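Local coordinates for glycosyl transferase, group 1 family protein (Staphylococcus aureus, PDB 4WAC) that belongs to the group 1 family of glycosyl transferases (TarM), with two parallel-sheet GT-B domains and an added antiparallel sheet, at residues 182-187 against 194-199; 146-151 against 158-163; 33-38 against 67-72; 80-85 against 198-203. All coordinates share one frame; numbering follows the deposited sequence.

Contact 1 of 4, residues 182-187 against 194-199; sequences ISRNIN and GKTYVL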
loop_
_atom_site.group_PDB
_atom_site.type_symbol
_atom_site.label_atom_id
_atom_site.label_comp_id
_atom_site.label_asym_id
_atom_site.label_seq_id
_atom_site.Cartn_x
_atom_site.Cartn_y
_atom_site.Cartn_z
ATOM N N ILE A 182 -27.749 13.725 -2.470
ATOM C CA ILE A 182 -26.723 13.681 -1.412
ATOM C C ILE A 182 -25.474 12.869 -1.823
ATOM O O ILE A 182 -25.590 11.820 -2.435
ATOM C CB ILE A 182 -27.303 13.105 -0.103
ATOM C CG1 ILE A 182 -28.076 14.206 0.660
ATOM C CG2 ILE A 182 -26.234 12.498 0.784
ATOM C CD1 ILE A 182 -28.842 13.687 1.875
ATOM N N SER A 183 -24.283 13.367 -1.487
ATOM C CA SER A 183 -23.104 12.537 -1.584
ATOM C C SER A 183 -22.346 12.621 -0.280
ATOM O O SER A 183 -22.519 13.596 0.469
ATOM C CB SER A 183 -22.210 12.965 -2.746
ATOM O OG SER A 183 -21.557 14.162 -2.367
ATOM N N ARG A 184 -21.489 11.622 -0.014
ATOM C CA ARG A 184 -20.750 11.616 1.255
ATOM C C ARG A 184 -19.469 10.793 1.255
ATOM O O ARG A 184 -19.327 9.805 0.525
ATOM C CB ARG A 184 -21.673 11.122 2.380
ATOM C CG ARG A 184 -22.151 9.706 2.230
ATOM C CD ARG A 184 -23.209 9.417 3.305
ATOM N NE ARG A 184 -23.476 7.984 3.393
ATOM C CZ ARG A 184 -24.198 7.410 4.348
ATOM N NH1 ARG A 184 -24.717 8.140 5.335
ATOM N NH2 ARG A 184 -24.386 6.103 4.323
ATOM N N ASN A 185 -18.525 11.209 2.081
ATOM C CA ASN A 185 -17.261 10.491 2.204
ATOM C C ASN A 185 -17.406 9.309 3.131
ATOM O O ASN A 185 -18.067 9.414 4.179
ATOM C CB ASN A 185 -16.139 11.425 2.711
ATOM C CG ASN A 185 -15.773 12.492 1.691
ATOM O OD1 ASN A 185 -16.002 12.304 0.487
ATOM N ND2 ASN A 185 -15.174 13.601 2.146
ATOM N N ILE A 186 -16.772 8.202 2.762
ATOM C CA ILE A 186 -16.646 7.029 3.636
ATOM C C ILE A 186 -15.190 6.732 4.003
ATOM O O ILE A 186 -14.331 6.673 3.125
ATOM C CB ILE A 186 -17.221 5.772 2.941
ATOM C CG1 ILE A 186 -18.632 6.062 2.474
ATOM C CG2 ILE A 186 -17.225 4.563 3.885
ATOM C CD1 ILE A 186 -19.542 6.356 3.595
ATOM N N ASN A 187 -14.888 6.532 5.278
ATOM C CA ASN A 187 -13.547 6.062 5.649
ATOM C C ASN A 187 -13.409 4.565 5.378
ATOM O O ASN A 187 -13.950 3.750 6.140
ATOM C CB ASN A 187 -13.284 6.342 7.125
ATOM C CG ASN A 187 -11.931 5.834 7.590
ATOM O OD1 ASN A 187 -11.266 5.044 6.919
ATOM N ND2 ASN A 187 -11.545 6.244 8.777
ATOM N N GLY A 194 -18.276 10.394 6.819
ATOM C CA GLY A 194 -17.609 11.667 7.049
ATOM C C GLY A 194 -18.378 12.835 6.452
ATOM O O GLY A 194 -19.624 12.873 6.544
ATOM N N LYS A 195 -17.649 13.799 5.888
ATOM C CA LYS A 195 -18.233 14.939 5.190
ATOM C C LYS A 195 -19.433 14.468 4.370
ATOM O O LYS A 195 -19.320 13.494 3.640
ATOM C CB LYS A 195 -17.202 15.630 4.269
ATOM C CG LYS A 195 -16.058 16.384 4.995
ATOM C CD LYS A 195 -16.592 17.554 5.817
ATOM C CE LYS A 195 -17.342 18.586 4.972
ATOM N NZ LYS A 195 -16.393 19.168 3.929
ATOM N N THR A 196 -20.578 15.130 4.559
ATOM C CA THR A 196 -21.801 14.847 3.826
ATOM C C THR A 196 -22.262 16.062 3.046
ATOM O O THR A 196 -22.439 17.154 3.626
ATOM C CB THR A 196 -22.939 14.409 4.779
ATOM O OG1 THR A 196 -22.521 13.243 5.486
ATOM C CG2 THR A 196 -24.188 14.059 4.021
ATOM N N TYR A 197 -22.479 15.887 1.748
ATOM C CA TYR A 197 -22.831 17.025 0.902
ATOM C C TYR A 197 -24.277 16.915 0.459
ATOM O O TYR A 197 -24.657 15.966 -0.238
ATOM C CB TYR A 197 -21.865 17.112 -0.305
ATOM C CG TYR A 197 -20.431 17.275 0.152
ATOM C CD1 TYR A 197 -19.957 18.531 0.583
ATOM C CD2 TYR A 197 -19.552 16.184 0.170
ATOM C CE1 TYR A 197 -18.635 18.690 1.027
ATOM C CE2 TYR A 197 -18.247 16.325 0.584
ATOM C CZ TYR A 197 -17.790 17.575 1.028
ATOM O OH TYR A 197 -16.510 17.695 1.478
ATOM N N VAL A 198 -25.093 17.863 0.919
ATOM C CA VAL A 198 -26.489 17.929 0.519
ATOM C C VAL A 198 -26.531 18.781 -0.753
ATOM O O VAL A 198 -26.639 20.022 -0.724
ATOM C CB VAL A 198 -27.383 18.462 1.653
ATOM C CG1 VAL A 198 -28.855 18.481 1.224
ATOM C CG2 VAL A 198 -27.262 17.548 2.884
ATOM N N LEU A 199 -26.348 18.087 -1.873
ATOM C CA LEU A 199 -26.282 18.676 -3.206
ATOM C C LEU A 199 -27.555 19.442 -3.570
ATOM O O LEU A 199 -27.480 20.539 -4.113
ATOM C CB LEU A 199 -26.005 17.570 -4.262
ATOM C CG LEU A 199 -24.761 16.699 -4.009
ATOM C CD1 LEU A 199 -24.713 15.478 -4.892
ATOM C CD2 LEU A 199 -23.465 17.502 -4.162
HETATM O O HOH W 1 -24.485 11.002 5.765
HETATM O O HOH W 2 -14.813 13.070 5.409
HETATM O O HOH W 3 -14.685 15.978 0.600
#
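Asn185 and Lys195 run side by side from paired strands, the Asn185 ND2 lying 3.6 Å from Lys195 CB. ND2 also donates to a water that bonds Tyr197 OH, while the amide oxygen is taken by Asn143 of the second subunit, so both arms of the amide are held. Lys195 is bent at chi2, chi3 and chi4, and this curl carries NZ back to 2.9 Å from Tyr197 OH; Glu204 adds a salt bridge to the same ammonium. Ser183 OG sits at the edge of the Tyr197 ring, 3.6 Å from Tyr197 CB, and is hydrogen-bonded to Tyr170. On the reverse face Ile182 CG1 packs 4.1 Å from Val198 CG2, and a second water joins Arg184 NH1 to Thr196 OG1, while Arg184 NE bonds Gln171. Ser183 and Tyr197 exchange backbone bonds, with Ser183 N 2.9 Å from Tyr197 O. With segment axes approaching to 4.6 Å at 171°, the geometry is that of an antiparallel beta hairpin, here one whose Tyr197 ring meets Phe117 of the second subunit.

Contact 2 of 4, residues 146-151 against 158-163; sequences IERFSF and MKETFN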
loop_
_atom_site.group_PDB
_atom_site.type_symbol
_atom_site.label_atom_id
_atom_site.label_comp_id
_atom_site.label_asym_id
_atom_site.label_seq_id
_atom_site.Cartn_x
_atom_site.Cartn_y
_atom_site.Cartn_z
ATOM N N ILE A 146 -13.741 0.598 -9.903
ATOM C CA ILE A 146 -13.746 1.944 -9.369
ATOM C C ILE A 146 -15.127 2.426 -8.910
ATOM O O ILE A 146 -15.232 3.255 -7.992
ATOM C CB ILE A 146 -13.223 2.971 -10.393
ATOM C CG1 ILE A 146 -13.913 2.778 -11.743
ATOM C CG2 ILE A 146 -11.708 2.923 -10.483
ATOM C CD1 ILE A 146 -13.655 3.944 -12.707
ATOM N N GLU A 147 -16.171 1.935 -9.573
ATOM C CA GLU A 147 -17.523 2.405 -9.319
ATOM C C GLU A 147 -18.544 1.284 -9.340
ATOM O O GLU A 147 -18.401 0.307 -10.095
ATOM C CB GLU A 147 -17.906 3.459 -10.351
ATOM C CG GLU A 147 -17.267 4.826 -10.055
ATOM C CD GLU A 147 -17.703 5.876 -11.048
ATOM O OE1 GLU A 147 -17.809 5.520 -12.243
ATOM O OE2 GLU A 147 -18.029 7.013 -10.602
ATOM N N ARG A 148 -19.585 1.424 -8.527
ATOM C CA ARG A 148 -20.760 0.547 -8.668
ATOM C C ARG A 148 -22.037 1.346 -8.703
ATOM O O ARG A 148 -22.307 2.136 -7.781
ATOM C CB ARG A 148 -20.854 -0.487 -7.529
ATOM C CG ARG A 148 -22.240 -1.168 -7.492
ATOM C CD ARG A 148 -22.333 -2.232 -6.422
ATOM N NE ARG A 148 -21.652 -3.438 -6.865
ATOM C CZ ARG A 148 -21.653 -4.611 -6.231
ATOM N NH1 ARG A 148 -22.309 -4.785 -5.086
ATOM N NH2 ARG A 148 -20.986 -5.626 -6.756
ATOM N N PHE A 149 -22.822 1.159 -9.760
ATOM C CA PHE A 149 -24.155 1.750 -9.808
ATOM C C PHE A 149 -25.187 0.722 -9.347
ATOM O O PHE A 149 -25.252 -0.377 -9.918
ATOM C CB PHE A 149 -24.515 2.222 -11.224
ATOM C CG PHE A 149 -23.747 3.445 -11.695
ATOM C CD1 PHE A 149 -22.500 3.312 -12.330
ATOM C CD2 PHE A 149 -24.267 4.735 -11.503
ATOM C CE1 PHE A 149 -21.789 4.452 -12.788
ATOM C CE2 PHE A 149 -23.565 5.880 -11.953
ATOM C CZ PHE A 149 -22.336 5.727 -12.608
ATOM N N SER A 150 -26.014 1.076 -8.354
ATOM C CA SER A 150 -27.091 0.183 -7.916
ATOM C C SER A 150 -28.443 0.608 -8.391
ATOM O O SER A 150 -28.820 1.788 -8.292
ATOM C CB SER A 150 -27.140 0.076 -6.398
ATOM O OG SER A 150 -26.003 -0.630 -5.926
ATOM N N PHE A 151 -29.209 -0.385 -8.832
ATOM C CA PHE A 151 -30.499 -0.174 -9.454
ATOM C C PHE A 151 -31.605 -0.881 -8.716
ATOM O O PHE A 151 -31.425 -2.020 -8.258
ATOM C CB PHE A 151 -30.507 -0.742 -10.880
ATOM C CG PHE A 151 -29.679 -0.000 -11.848
ATOM C CD1 PHE A 151 -28.296 -0.147 -11.846
ATOM C CD2 PHE A 151 -30.285 0.786 -12.816
ATOM C CE1 PHE A 151 -27.507 0.505 -12.808
ATOM C CE2 PHE A 151 -29.528 1.455 -13.767
ATOM C CZ PHE A 151 -28.126 1.312 -13.782
ATOM N N MET A 158 -28.221 4.557 -6.210
ATOM C CA MET A 158 -26.952 4.737 -5.517
ATOM C C MET A 158 -25.778 4.517 -6.456
ATOM O O MET A 158 -25.843 3.671 -7.354
ATOM C CB MET A 158 -26.827 3.765 -4.317
ATOM C CG MET A 158 -25.505 3.944 -3.480
ATOM S SD MET A 158 -25.535 2.972 -1.910
ATOM C CE MET A 158 -25.853 1.315 -2.503
ATOM N N LYS A 159 -24.712 5.284 -6.225
ATOM C CA LYS A 159 -23.404 5.064 -6.856
ATOM C C LYS A 159 -22.346 5.027 -5.789
ATOM O O LYS A 159 -22.285 5.932 -4.937
ATOM C CB LYS A 159 -23.046 6.158 -7.860
ATOM C CG LYS A 159 -21.655 5.932 -8.482
ATOM C CD LYS A 159 -21.314 6.943 -9.600
ATOM C CE LYS A 159 -20.836 8.331 -9.060
ATOM N NZ LYS A 159 -19.425 8.329 -8.511
ATOM N N GLU A 160 -21.504 4.000 -5.845
ATOM C CA GLU A 160 -20.409 3.870 -4.909
ATOM C C GLU A 160 -19.035 3.927 -5.583
ATOM O O GLU A 160 -18.839 3.421 -6.699
ATOM C CB GLU A 160 -20.533 2.571 -4.124
ATOM C CG GLU A 160 -21.678 2.619 -3.143
ATOM C CD GLU A 160 -21.926 1.252 -2.518
ATOM O OE1 GLU A 160 -22.173 0.295 -3.297
ATOM O OE2 GLU A 160 -21.818 1.142 -1.268
ATOM N N THR A 161 -18.077 4.516 -4.884
ATOM C CA THR A 161 -16.734 4.617 -5.403
ATOM C C THR A 161 -15.792 3.767 -4.578
ATOM O O THR A 161 -15.864 3.750 -3.340
ATOM C CB THR A 161 -16.280 6.075 -5.399
ATOM O OG1 THR A 161 -17.193 6.825 -6.201
ATOM C CG2 THR A 161 -14.820 6.253 -5.951
ATOM N N PHE A 162 -14.862 3.104 -5.254
ATOM C CA PHE A 162 -13.994 2.152 -4.579
ATOM C C PHE A 162 -12.555 2.614 -4.625
ATOM O O PHE A 162 -12.133 3.153 -5.621
ATOM C CB PHE A 162 -14.144 0.780 -5.230
ATOM C CG PHE A 162 -15.514 0.193 -5.052
ATOM C CD1 PHE A 162 -16.538 0.503 -5.932
ATOM C CD2 PHE A 162 -15.792 -0.622 -3.966
ATOM C CE1 PHE A 162 -17.817 -0.010 -5.748
ATOM C CE2 PHE A 162 -17.087 -1.164 -3.775
ATOM C CZ PHE A 162 -18.084 -0.862 -4.667
ATOM N N ASN A 163 -11.803 2.365 -3.557
ATOM C CA ASN A 163 -10.411 2.731 -3.495
ATOM C C ASN A 163 -9.515 1.579 -3.996
ATOM O O ASN A 163 -10.019 0.567 -4.519
ATOM C CB ASN A 163 -10.033 3.157 -2.062
ATOM C CG ASN A 163 -10.032 2.014 -1.062
ATOM O OD1 ASN A 163 -10.293 0.869 -1.400
ATOM N ND2 ASN A 163 -9.734 2.333 0.190
HETATM O O HOH W 4 -23.943 1.295 -5.548
#
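In the antiparallel beta hairpin of strands 144-152 and 155-162, part of the chain's long antiparallel sheet, Glu147 and Lys159 are joined diagonally by a salt bridge. The short strand segments approach to 4.5 Å at 160°, and Arg148 and Glu160 form a hydrogen-bonded pair, Arg148 N to Glu160 O measuring 2.8 Å. Lys159 NZ meets Glu147 OE2 at 2.8 Å on its anti side, 26° out of the carboxylate plane. The ammonium also bonds Thr123 of the second subunit, and Arg100 binds the other carboxylate oxygen, so this ion pair has partners at both ends. To get there the lysine runs over the Phe149 ring: CG stands 4.1 Å from the ring centroid, 17° off its normal, a CH-pi contact, and CD lies 3.4 Å from Phe149 CZ before the chain bends at chi3 and chi4 toward Glu147. On the opposite face Phe162 turns its edge to Arg148, CE1 lying 3.6 Å from Arg148 CB; the guanidinium of Arg148 continues to Asp138. Between Arg148 and Glu160 a single water donates to Arg148 O and to Glu160 OE1, and accepts from Ser150 OG at 2.8 Å.

Contact 3 of 4, residues 33-38 against 67-72; sequences EFYDAD and RRTKMY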
loop_
_atom_site.group_PDB
_atom_site.type_symbol
_atom_site.label_atom_id
_atom_site.label_comp_id
_atom_site.label_asym_id
_atom_site.label_seq_id
_atom_site.Cartn_x
_atom_site.Cartn_y
_atom_site.Cartn_z
ATOM N N GLU A 33 -49.532 1.157 20.897
ATOM C CA GLU A 33 -50.290 1.613 22.067
ATOM C C GLU A 33 -50.503 3.130 22.080
ATOM O O GLU A 33 -51.576 3.605 22.463
ATOM C CB GLU A 33 -49.603 1.188 23.368
ATOM C CG GLU A 33 -49.392 -0.321 23.519
ATOM C CD GLU A 33 -50.688 -1.112 23.714
ATOM O OE1 GLU A 33 -51.758 -0.490 23.957
ATOM O OE2 GLU A 33 -50.623 -2.363 23.613
ATOM N N PHE A 34 -49.502 3.901 21.667
ATOM C CA PHE A 34 -49.697 5.344 21.670
ATOM C C PHE A 34 -50.803 5.741 20.674
ATOM O O PHE A 34 -51.679 6.564 20.982
ATOM C CB PHE A 34 -48.402 6.085 21.354
ATOM C CG PHE A 34 -47.466 6.181 22.515
ATOM C CD1 PHE A 34 -47.944 6.414 23.783
ATOM C CD2 PHE A 34 -46.085 6.028 22.332
ATOM C CE1 PHE A 34 -47.076 6.502 24.861
ATOM C CE2 PHE A 34 -45.213 6.108 23.400
ATOM C CZ PHE A 34 -45.703 6.343 24.678
ATOM N N TYR A 35 -50.762 5.155 19.486
ATOM C CA TYR A 35 -51.781 5.438 18.490
ATOM C C TYR A 35 -53.166 5.056 19.024
ATOM O O TYR A 35 -54.103 5.830 18.855
ATOM C CB TYR A 35 -51.488 4.707 17.184
ATOM C CG TYR A 35 -50.717 5.514 16.162
ATOM C CD1 TYR A 35 -51.350 6.503 15.400
ATOM C CD2 TYR A 35 -49.362 5.268 15.930
ATOM C CE1 TYR A 35 -50.643 7.229 14.410
ATOM C CE2 TYR A 35 -48.634 6.005 14.956
ATOM C CZ TYR A 35 -49.286 6.980 14.202
ATOM O OH TYR A 35 -48.581 7.714 13.264
ATOM N N ASP A 36 -53.279 3.895 19.680
ATOM C CA ASP A 36 -54.543 3.465 20.275
ATOM C C ASP A 36 -55.066 4.513 21.236
ATOM O O ASP A 36 -56.263 4.757 21.289
ATOM C CB ASP A 36 -54.416 2.120 20.997
ATOM C CG ASP A 36 -54.295 0.962 20.026
ATOM O OD1 ASP A 36 -54.622 1.174 18.836
ATOM O OD2 ASP A 36 -53.943 -0.162 20.450
ATOM N N ALA A 37 -54.158 5.151 21.973
ATOM C CA ALA A 37 -54.533 6.241 22.866
ATOM C C ALA A 37 -54.595 7.590 22.126
ATOM O O ALA A 37 -54.578 8.647 22.755
ATOM C CB ALA A 37 -53.569 6.322 24.001
ATOM N N ASP A 38 -54.629 7.540 20.790
ATOM C CA ASP A 38 -54.791 8.730 19.940
ATOM C C ASP A 38 -53.576 9.682 19.979
ATOM O O ASP A 38 -53.715 10.895 19.793
ATOM C CB ASP A 38 -56.074 9.509 20.324
ATOM C CG ASP A 38 -57.365 8.762 19.945
ATOM O OD1 ASP A 38 -57.311 7.817 19.120
ATOM O OD2 ASP A 38 -58.440 9.121 20.480
ATOM N N ARG A 67 -49.802 -0.844 11.127
ATOM C CA ARG A 67 -50.000 -0.180 9.841
ATOM C C ARG A 67 -49.947 1.342 9.956
ATOM O O ARG A 67 -49.554 2.010 9.003
ATOM C CB ARG A 67 -51.332 -0.598 9.203
ATOM C CG ARG A 67 -51.152 -1.781 8.269
ATOM C CD ARG A 67 -52.452 -2.344 7.705
ATOM N NE ARG A 67 -52.285 -3.667 7.085
ATOM C CZ ARG A 67 -51.275 -4.062 6.297
ATOM N NH1 ARG A 67 -51.260 -5.306 5.826
ATOM N NH2 ARG A 67 -50.301 -3.236 5.930
ATOM N N ARG A 68 -50.320 1.884 11.118
ATOM C CA ARG A 68 -50.328 3.340 11.315
ATOM C C ARG A 68 -48.949 3.973 11.560
ATOM O O ARG A 68 -48.797 5.187 11.413
ATOM C CB ARG A 68 -51.259 3.718 12.459
ATOM C CG ARG A 68 -52.744 3.369 12.221
ATOM C CD ARG A 68 -53.533 3.353 13.532
ATOM N NE ARG A 68 -53.018 2.315 14.420
ATOM C CZ ARG A 68 -53.504 2.042 15.626
ATOM N NH1 ARG A 68 -54.534 2.717 16.108
ATOM N NH2 ARG A 68 -52.965 1.078 16.352
ATOM N N THR A 69 -47.959 3.163 11.918
ATOM C CA THR A 69 -46.623 3.663 12.235
ATOM C C THR A 69 -45.897 4.027 10.962
ATOM O O THR A 69 -45.730 3.198 10.089
ATOM C CB THR A 69 -45.775 2.621 13.007
ATOM O OG1 THR A 69 -46.477 2.233 14.201
ATOM C CG2 THR A 69 -44.414 3.197 13.369
ATOM N N LYS A 70 -45.503 5.281 10.840
ATOM C CA LYS A 70 -44.711 5.710 9.706
ATOM C C LYS A 70 -43.257 5.674 10.105
ATOM O O LYS A 70 -42.943 5.770 11.295
ATOM C CB LYS A 70 -45.099 7.119 9.275
ATOM C CG LYS A 70 -46.610 7.365 9.073
ATOM C CD LYS A 70 -46.775 8.822 8.611
ATOM C CE LYS A 70 -48.041 9.446 9.167
ATOM N NZ LYS A 70 -48.111 9.307 10.686
ATOM N N MET A 71 -42.375 5.544 9.118
ATOM C CA MET A 71 -40.949 5.723 9.356
ATOM C C MET A 71 -40.459 6.933 8.585
ATOM O O MET A 71 -40.580 7.009 7.375
ATOM C CB MET A 71 -40.117 4.495 8.972
ATOM C CG MET A 71 -38.616 4.647 9.370
ATOM S SD MET A 71 -37.386 3.679 8.456
ATOM C CE MET A 71 -37.737 4.276 6.831
ATOM N N TYR A 72 -39.911 7.878 9.327
ATOM C CA TYR A 72 -39.258 9.043 8.756
ATOM C C TYR A 72 -37.758 8.791 8.696
ATOM O O TYR A 72 -37.096 8.563 9.728
ATOM C CB TYR A 72 -39.554 10.293 9.592
ATOM C CG TYR A 72 -40.994 10.720 9.581
ATOM C CD1 TYR A 72 -41.569 11.320 8.463
ATOM C CD2 TYR A 72 -41.787 10.528 10.699
ATOM C CE1 TYR A 72 -42.935 11.721 8.480
ATOM C CE2 TYR A 72 -43.112 10.918 10.727
ATOM C CZ TYR A 72 -43.680 11.510 9.620
ATOM O OH TYR A 72 -45.002 11.870 9.681
#
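One face of the Tyr35 ring is covered by Arg68 CB, which stands 3.9 Å from the ring centroid and 5° off the normal, a CH-pi contact. In return the Arg68 chain, bent at chi3 (-63°), lays one guanidinium face against Tyr35 CB, 3.7 Å from Arg68 CZ; the two side chains point opposite ways, their planes 28° apart. At the guanidinium edge Asp36 OD1 receives both terminal nitrogens, NH2 at 3.0 Å and NH1 at 3.1 Å, an end-on salt bridge to one oxygen. Both donors come from the same face of the carboxylate, and Asp66 is a further partner of NH2. The pair joins the C-terminal end of helix 23-36, closed by a Schellman motif with Asp38 at C-prime, to the loop leading into strand 71-73, an outermost strand of the N-terminal parallel sheet of the GT-B fold. At the edge of the Tyr35 ring Lys70 NZ makes a weak 3.1 Å bond to Tyr35 OH. Asp42 binds both groups, one carboxylate oxygen to each.

Contact 4 of 4, residues 80-85 against 198-203; sequences QISNNK and VLVNKK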
loop_
_atom_site.group_PDB
_atom_site.type_symbol
_atom_site.label_atom_id
_atom_site.label_comp_id
_atom_site.label_asym_id
_atom_site.label_seq_id
_atom_site.Cartn_x
_atom_site.Cartn_y
_atom_site.Cartn_z
ATOM N N GLN A 80 -37.025 13.534 -1.159
ATOM C CA GLN A 80 -38.321 14.094 -1.506
ATOM C C GLN A 80 -38.158 15.581 -1.914
ATOM O O GLN A 80 -38.804 16.051 -2.858
ATOM C CB GLN A 80 -39.319 13.897 -0.335
ATOM C CG GLN A 80 -40.738 14.313 -0.677
ATOM C CD GLN A 80 -41.284 13.660 -1.949
ATOM O OE1 GLN A 80 -41.149 12.441 -2.160
ATOM N NE2 GLN A 80 -41.892 14.482 -2.814
ATOM N N ILE A 81 -37.271 16.315 -1.236
ATOM C CA ILE A 81 -36.969 17.678 -1.643
ATOM C C ILE A 81 -36.446 17.669 -3.095
ATOM O O ILE A 81 -36.828 18.492 -3.921
ATOM C CB ILE A 81 -35.903 18.330 -0.730
ATOM C CG1 ILE A 81 -36.341 18.375 0.744
ATOM C CG2 ILE A 81 -35.455 19.676 -1.286
ATOM C CD1 ILE A 81 -37.437 19.300 1.058
ATOM N N SER A 82 -35.575 16.727 -3.416
ATOM C CA SER A 82 -34.990 16.715 -4.754
ATOM C C SER A 82 -36.047 16.396 -5.830
ATOM O O SER A 82 -36.143 17.150 -6.829
ATOM C CB SER A 82 -33.820 15.740 -4.809
ATOM O OG SER A 82 -33.271 15.697 -6.092
ATOM N N ASN A 83 -36.868 15.357 -5.593
ATOM C CA ASN A 83 -38.022 15.028 -6.438
ATOM C C ASN A 83 -38.873 16.232 -6.821
ATOM O O ASN A 83 -39.354 16.307 -7.924
ATOM C CB ASN A 83 -38.947 14.012 -5.756
ATOM C CG ASN A 83 -38.357 12.596 -5.683
ATOM O OD1 ASN A 83 -37.361 12.221 -6.347
ATOM N ND2 ASN A 83 -38.989 11.790 -4.874
ATOM N N ASN A 84 -39.068 17.179 -5.917
ATOM C CA ASN A 84 -39.835 18.393 -6.244
ATOM C C ASN A 84 -39.083 19.590 -6.834
ATOM O O ASN A 84 -39.661 20.678 -6.986
ATOM C CB ASN A 84 -40.534 18.878 -5.000
ATOM C CG ASN A 84 -41.749 18.102 -4.737
ATOM O OD1 ASN A 84 -41.969 17.605 -3.623
ATOM N ND2 ASN A 84 -42.588 17.992 -5.773
ATOM N N LYS A 85 -37.810 19.401 -7.155
ATOM C CA LYS A 85 -37.069 20.447 -7.826
ATOM C C LYS A 85 -36.897 20.162 -9.331
ATOM O O LYS A 85 -36.687 21.080 -10.105
ATOM C CB LYS A 85 -35.708 20.639 -7.134
ATOM C CG LYS A 85 -35.757 21.755 -6.088
ATOM C CD LYS A 85 -34.607 21.703 -5.106
ATOM C CE LYS A 85 -34.539 22.926 -4.196
ATOM N NZ LYS A 85 -35.869 23.377 -3.652
ATOM N N VAL A 198 -25.093 17.863 0.919
ATOM C CA VAL A 198 -26.489 17.929 0.519
ATOM C C VAL A 198 -26.531 18.781 -0.753
ATOM O O VAL A 198 -26.639 20.022 -0.724
ATOM C CB VAL A 198 -27.383 18.462 1.653
ATOM C CG1 VAL A 198 -28.855 18.481 1.224
ATOM C CG2 VAL A 198 -27.262 17.548 2.884
ATOM N N LEU A 199 -26.348 18.087 -1.873
ATOM C CA LEU A 199 -26.282 18.676 -3.206
ATOM C C LEU A 199 -27.555 19.442 -3.570
ATOM O O LEU A 199 -27.480 20.539 -4.113
ATOM C CB LEU A 199 -26.005 17.570 -4.262
ATOM C CG LEU A 199 -24.761 16.699 -4.009
ATOM C CD1 LEU A 199 -24.713 15.478 -4.892
ATOM C CD2 LEU A 199 -23.465 17.502 -4.162
ATOM N N VAL A 200 -28.724 18.847 -3.303
ATOM C CA VAL A 200 -29.996 19.500 -3.654
ATOM C C VAL A 200 -30.147 20.866 -2.949
ATOM O O VAL A 200 -30.831 21.759 -3.455
ATOM C CB VAL A 200 -31.206 18.585 -3.325
ATOM C CG1 VAL A 200 -31.211 18.187 -1.845
ATOM C CG2 VAL A 200 -32.507 19.231 -3.749
ATOM N N ASN A 201 -29.492 21.050 -1.799
ATOM C CA ASN A 201 -29.543 22.363 -1.141
ATOM C C ASN A 201 -28.222 23.123 -1.148
ATOM O O ASN A 201 -28.114 24.122 -0.452
ATOM C CB ASN A 201 -29.984 22.216 0.307
ATOM C CG ASN A 201 -31.433 21.764 0.447
ATOM O OD1 ASN A 201 -32.253 21.955 -0.450
ATOM N ND2 ASN A 201 -31.747 21.171 1.579
ATOM N N LYS A 202 -27.221 22.636 -1.896
ATOM C CA LYS A 202 -25.892 23.243 -1.936
ATOM C C LYS A 202 -25.302 23.461 -0.543
ATOM O O LYS A 202 -24.802 24.531 -0.247
ATOM C CB LYS A 202 -25.931 24.575 -2.712
ATOM C CG LYS A 202 -25.888 24.313 -4.206
ATOM C CD LYS A 202 -26.672 25.324 -5.003
ATOM C CE LYS A 202 -25.778 26.262 -5.799
ATOM N NZ LYS A 202 -24.998 27.261 -4.963
ATOM N N LYS A 203 -25.384 22.457 0.324
ATOM C CA LYS A 203 -24.948 22.659 1.715
ATOM C C LYS A 203 -24.056 21.503 2.150
ATOM O O LYS A 203 -24.296 20.369 1.748
ATOM C CB LYS A 203 -26.162 22.775 2.667
ATOM C CG LYS A 203 -25.821 23.455 3.973
ATOM C CD LYS A 203 -27.001 23.564 4.923
ATOM C CE LYS A 203 -26.665 24.471 6.129
ATOM N NZ LYS A 203 -25.330 24.219 6.744
#
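Ser82 O, in a residue that packs on Val200, accepts Lys85 N at 2.8 Å and, weakly, His86 ND1. The Lys85 N bond lies where helix 74-83 ends, and Lys85 meets the same methyl group that Ser82 touches. That methyl is Val200 CG2, placed anti to the backbone N, with CG1 between N and the carbonyl carbon (chi1 57°). It touches three residues: Val200 CG2 lies 3.5 Å from Lys85 CD, 3.7 Å from Ser82 CA and 3.9 Å from Ile81 CG2. Lys85 passes across the valine at about a right angle, extended through chi2 and chi3, so its methylenes and not its ammonium do the touching. Ile81 crosses Val200 in the same manner. The turn carrying Val200 is braced independently: Lys203 N donates to Val198 O at 2.9 Å within a G1 beta bulge linking strands 193-198 and 203-205, and Val200 shares a backbone bond with Tyr181. Ser82 OG, meanwhile, is committed to Asp175. The contact between helix end and turn is therefore apolar in character, resting on carbon-to-carbon contacts round one valine methyl, with its polar bonds made inside each partner or to neighbouring residues.

From the N terminus, contact 3 first closes the loop between the end of helix 23-36 and the approach to strand 71-73, beside the edge of the N-terminal parallel sheet. Helix 74-83 follows that outermost strand directly; its end opens contact 4, the longest closure, tying the helix to the turn after strand 193-198 near the far edge of the antiparallel sheet. Within that span contact 2 is a complete local hairpin, 144-152 with 155-162. Contact 1 pairs the later hairpin, 180-186 with 193-198, and ends on the stretch that contact 4 uses, sharing Val198 and Leu199. Contacts 1 and 2 lie in one antiparallel sheet, centres 14 Å apart; contacts 1, 2 and 4 touch the second subunit.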